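PDB 5V4T: hypothetic aldehyde deformylating oxygenase from Sulfolobus tokodaii, which probably acts as an oxidoreductase of the ferritin-like diiron type, with aldehyde deformylating oxygenase activity, and binds iron within a bundle of helices. Local coordinates for residues K120-T125 with I184-Y189. Numbering follows the deposited sequence.
Sequences KILNET and IEPLGY
Ile121 and Thr125, one turn apart on helix 98-128, face Tyr189 and Leu187 of the connection leading into helix 191-211, with the CA atoms of Thr125 and Leu187 7.3 Å apart. Residues 185-187 form a short 3-10 turn; Gly188 follows with a positive phi of 98°, where a side chain would press on the preceding carbonyl O, and Tyr189 then points its ring at the helix. The phenol runs antiparallel to the Ile121 side chain. With chi1 at -63°, Ile121 CG1 lies beside the backbone N and CG2 opposite it, which sets CG1 over the ring centre in a CH-pi contact, 4.1 Å from the centroid, while CG2 reaches Tyr189 CE2 at 3.7 Å and Leu187 CD1 at 3.8 Å. At the far edge of the ring, Tyr189 OH donates to Glu124 OE1 over 2.7 Å, meeting that oxygen's anti lone pair, with carboxylate and ring only 17° from coplanar. Glu124 OE2 forms a salt bridge with Lys120 NZ at 2.9 Å, so both oxygens are engaged. A water donates to Leu187 O and, weakly, to Thr125 OG1, which itself bonds to Ile121 O. Leu19 of helix 10-23 and Leu194 of helix 191-211 also touch Ile121. A phenylalanine in place of Tyr189 would probably leave Glu124 OE1 without its hydroxyl donor. One tyrosine thus joins an interhelical connection to the helix carrying iron ligand Glu111, its face serving apolar packing and its hydroxyl a carboxylate also paired with Lys120.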
loop_
_atom_site.group_PDB
_atom_site.type_symbol
_atom_site.label_atom_id
_atom_site.label_comp_id
_atom_site.label_asym_id
_atom_site.label_seq_id
_atom_site.Cartn_x
_atom_site.Cartn_y
_atom_site.Cartn_z
ATOM N N LYS A 120 1.649 -2.401 -9.269
ATOM C CA LYS A 120 2.173 -2.476 -10.647
ATOM C C LYS A 120 3.205 -3.581 -10.747
ATOM O O LYS A 120 3.165 -4.407 -11.678
ATOM C CB LYS A 120 2.823 -1.132 -11.035
ATOM C CG LYS A 120 3.781 -1.233 -12.228
ATOM C CD LYS A 120 4.590 0.088 -12.355
ATOM C CE LYS A 120 5.818 -0.034 -13.260
ATOM N NZ LYS A 120 5.283 -0.186 -14.658
ATOM N N ILE A 121 4.157 -3.604 -9.857
ATOM C CA ILE A 121 5.194 -4.622 -9.903
ATOM C C ILE A 121 4.595 -6.013 -9.714
ATOM O O ILE A 121 4.862 -6.919 -10.470
ATOM C CB ILE A 121 6.270 -4.374 -8.850
ATOM C CG1 ILE A 121 6.989 -3.034 -9.122
ATOM C CG2 ILE A 121 7.214 -5.548 -8.750
ATOM C CD1 ILE A 121 7.786 -2.595 -7.919
ATOM N N LEU A 122 3.708 -6.159 -8.728
ATOM C CA LEU A 122 3.040 -7.458 -8.506
ATOM C C LEU A 122 2.229 -7.930 -9.673
ATOM O O LEU A 122 2.218 -9.141 -9.982
ATOM C CB LEU A 122 2.239 -7.494 -7.172
ATOM C CG LEU A 122 3.115 -7.367 -5.953
ATOM C CD1 LEU A 122 2.260 -7.156 -4.714
ATOM C CD2 LEU A 122 4.001 -8.605 -5.760
ATOM N N ASN A 123 1.494 -6.997 -10.314
ATOM C CA ASN A 123 0.717 -7.341 -11.516
ATOM C C ASN A 123 1.579 -7.820 -12.668
ATOM O O ASN A 123 1.412 -8.879 -13.211
ATOM C CB ASN A 123 -0.067 -6.081 -11.914
ATOM C CG ASN A 123 -1.061 -6.313 -12.998
ATOM O OD1 ASN A 123 -1.351 -7.420 -13.444
ATOM N ND2 ASN A 123 -1.629 -5.213 -13.464
ATOM N N GLU A 124 2.539 -6.999 -13.006
ATOM C CA GLU A 124 3.445 -7.294 -14.120
ATOM C C GLU A 124 4.220 -8.599 -13.897
ATOM O O GLU A 124 4.333 -9.420 -14.804
ATOM C CB GLU A 124 4.419 -6.167 -14.300
ATOM C CG GLU A 124 3.726 -4.924 -14.794
ATOM C CD GLU A 124 4.645 -3.753 -15.022
ATOM O OE1 GLU A 124 5.843 -3.827 -14.704
ATOM O OE2 GLU A 124 4.131 -2.726 -15.567
ATOM N N THR A 125 4.708 -8.781 -12.686
ATOM C CA THR A 125 5.557 -9.925 -12.365
ATOM C C THR A 125 4.713 -11.208 -12.356
ATOM O O THR A 125 5.118 -12.257 -12.921
ATOM C CB THR A 125 6.295 -9.725 -11.036
ATOM O OG1 THR A 125 7.119 -8.574 -11.146
ATOM C CG2 THR A 125 7.142 -10.939 -10.738
ATOM N N ILE A 184 13.914 -6.038 -4.969
ATOM C CA ILE A 184 13.131 -5.585 -6.136
ATOM C C ILE A 184 13.932 -5.688 -7.439
ATOM O O ILE A 184 13.399 -6.017 -8.488
ATOM C CB ILE A 184 12.610 -4.132 -5.921
ATOM C CG1 ILE A 184 11.578 -4.047 -4.768
ATOM C CG2 ILE A 184 12.036 -3.595 -7.214
ATOM C CD1 ILE A 184 11.262 -2.630 -4.302
ATOM N N GLU A 185 15.222 -5.325 -7.398
ATOM C CA GLU A 185 16.063 -5.394 -8.583
ATOM C C GLU A 185 16.119 -6.765 -9.243
ATOM O O GLU A 185 16.127 -6.842 -10.458
ATOM C CB GLU A 185 17.482 -4.889 -8.299
ATOM C CG GLU A 185 17.547 -3.400 -8.108
ATOM C CD GLU A 185 18.980 -2.914 -7.940
ATOM O OE1 GLU A 185 19.823 -3.628 -7.319
ATOM O OE2 GLU A 185 19.242 -1.807 -8.429
ATOM N N PRO A 186 16.113 -7.848 -8.465
ATOM C CA PRO A 186 16.045 -9.163 -9.138
ATOM C C PRO A 186 14.777 -9.448 -9.936
ATOM O O PRO A 186 14.746 -10.365 -10.767
ATOM C CB PRO A 186 16.195 -10.148 -7.979
ATOM C CG PRO A 186 16.985 -9.366 -6.986
ATOM C CD PRO A 186 16.374 -7.988 -7.049
ATOM N N LEU A 187 13.709 -8.697 -9.684
ATOM C CA LEU A 187 12.538 -8.796 -10.522
ATOM C C LEU A 187 12.699 -8.050 -11.847
ATOM O O LEU A 187 11.794 -8.093 -12.668
ATOM C CB LEU A 187 11.309 -8.277 -9.787
ATOM C CG LEU A 187 11.006 -8.824 -8.386
ATOM C CD1 LEU A 187 9.713 -8.302 -7.793
ATOM C CD2 LEU A 187 10.983 -10.324 -8.384
ATOM N N GLY A 188 13.833 -7.372 -12.054
ATOM C CA GLY A 188 14.114 -6.728 -13.341
ATOM C C GLY A 188 13.792 -5.221 -13.378
ATOM O O GLY A 188 13.952 -4.590 -14.404
ATOM N N TYR A 189 13.454 -4.636 -12.247
ATOM C CA TYR A 189 13.074 -3.210 -12.149
ATOM C C TYR A 189 14.266 -2.358 -11.768
ATOM O O TYR A 189 15.145 -2.804 -11.053
ATOM C CB TYR A 189 11.991 -3.008 -11.111
ATOM C CG TYR A 189 10.719 -3.654 -11.563
ATOM C CD1 TYR A 189 9.808 -2.950 -12.335
ATOM C CD2 TYR A 189 10.439 -4.981 -11.295
ATOM C CE1 TYR A 189 8.673 -3.540 -12.838
ATOM C CE2 TYR A 189 9.287 -5.584 -11.805
ATOM C CZ TYR A 189 8.410 -4.854 -12.549
ATOM O OH TYR A 189 7.274 -5.485 -13.056
HETATM O O HOH W 1 9.551 -9.642 -13.175
#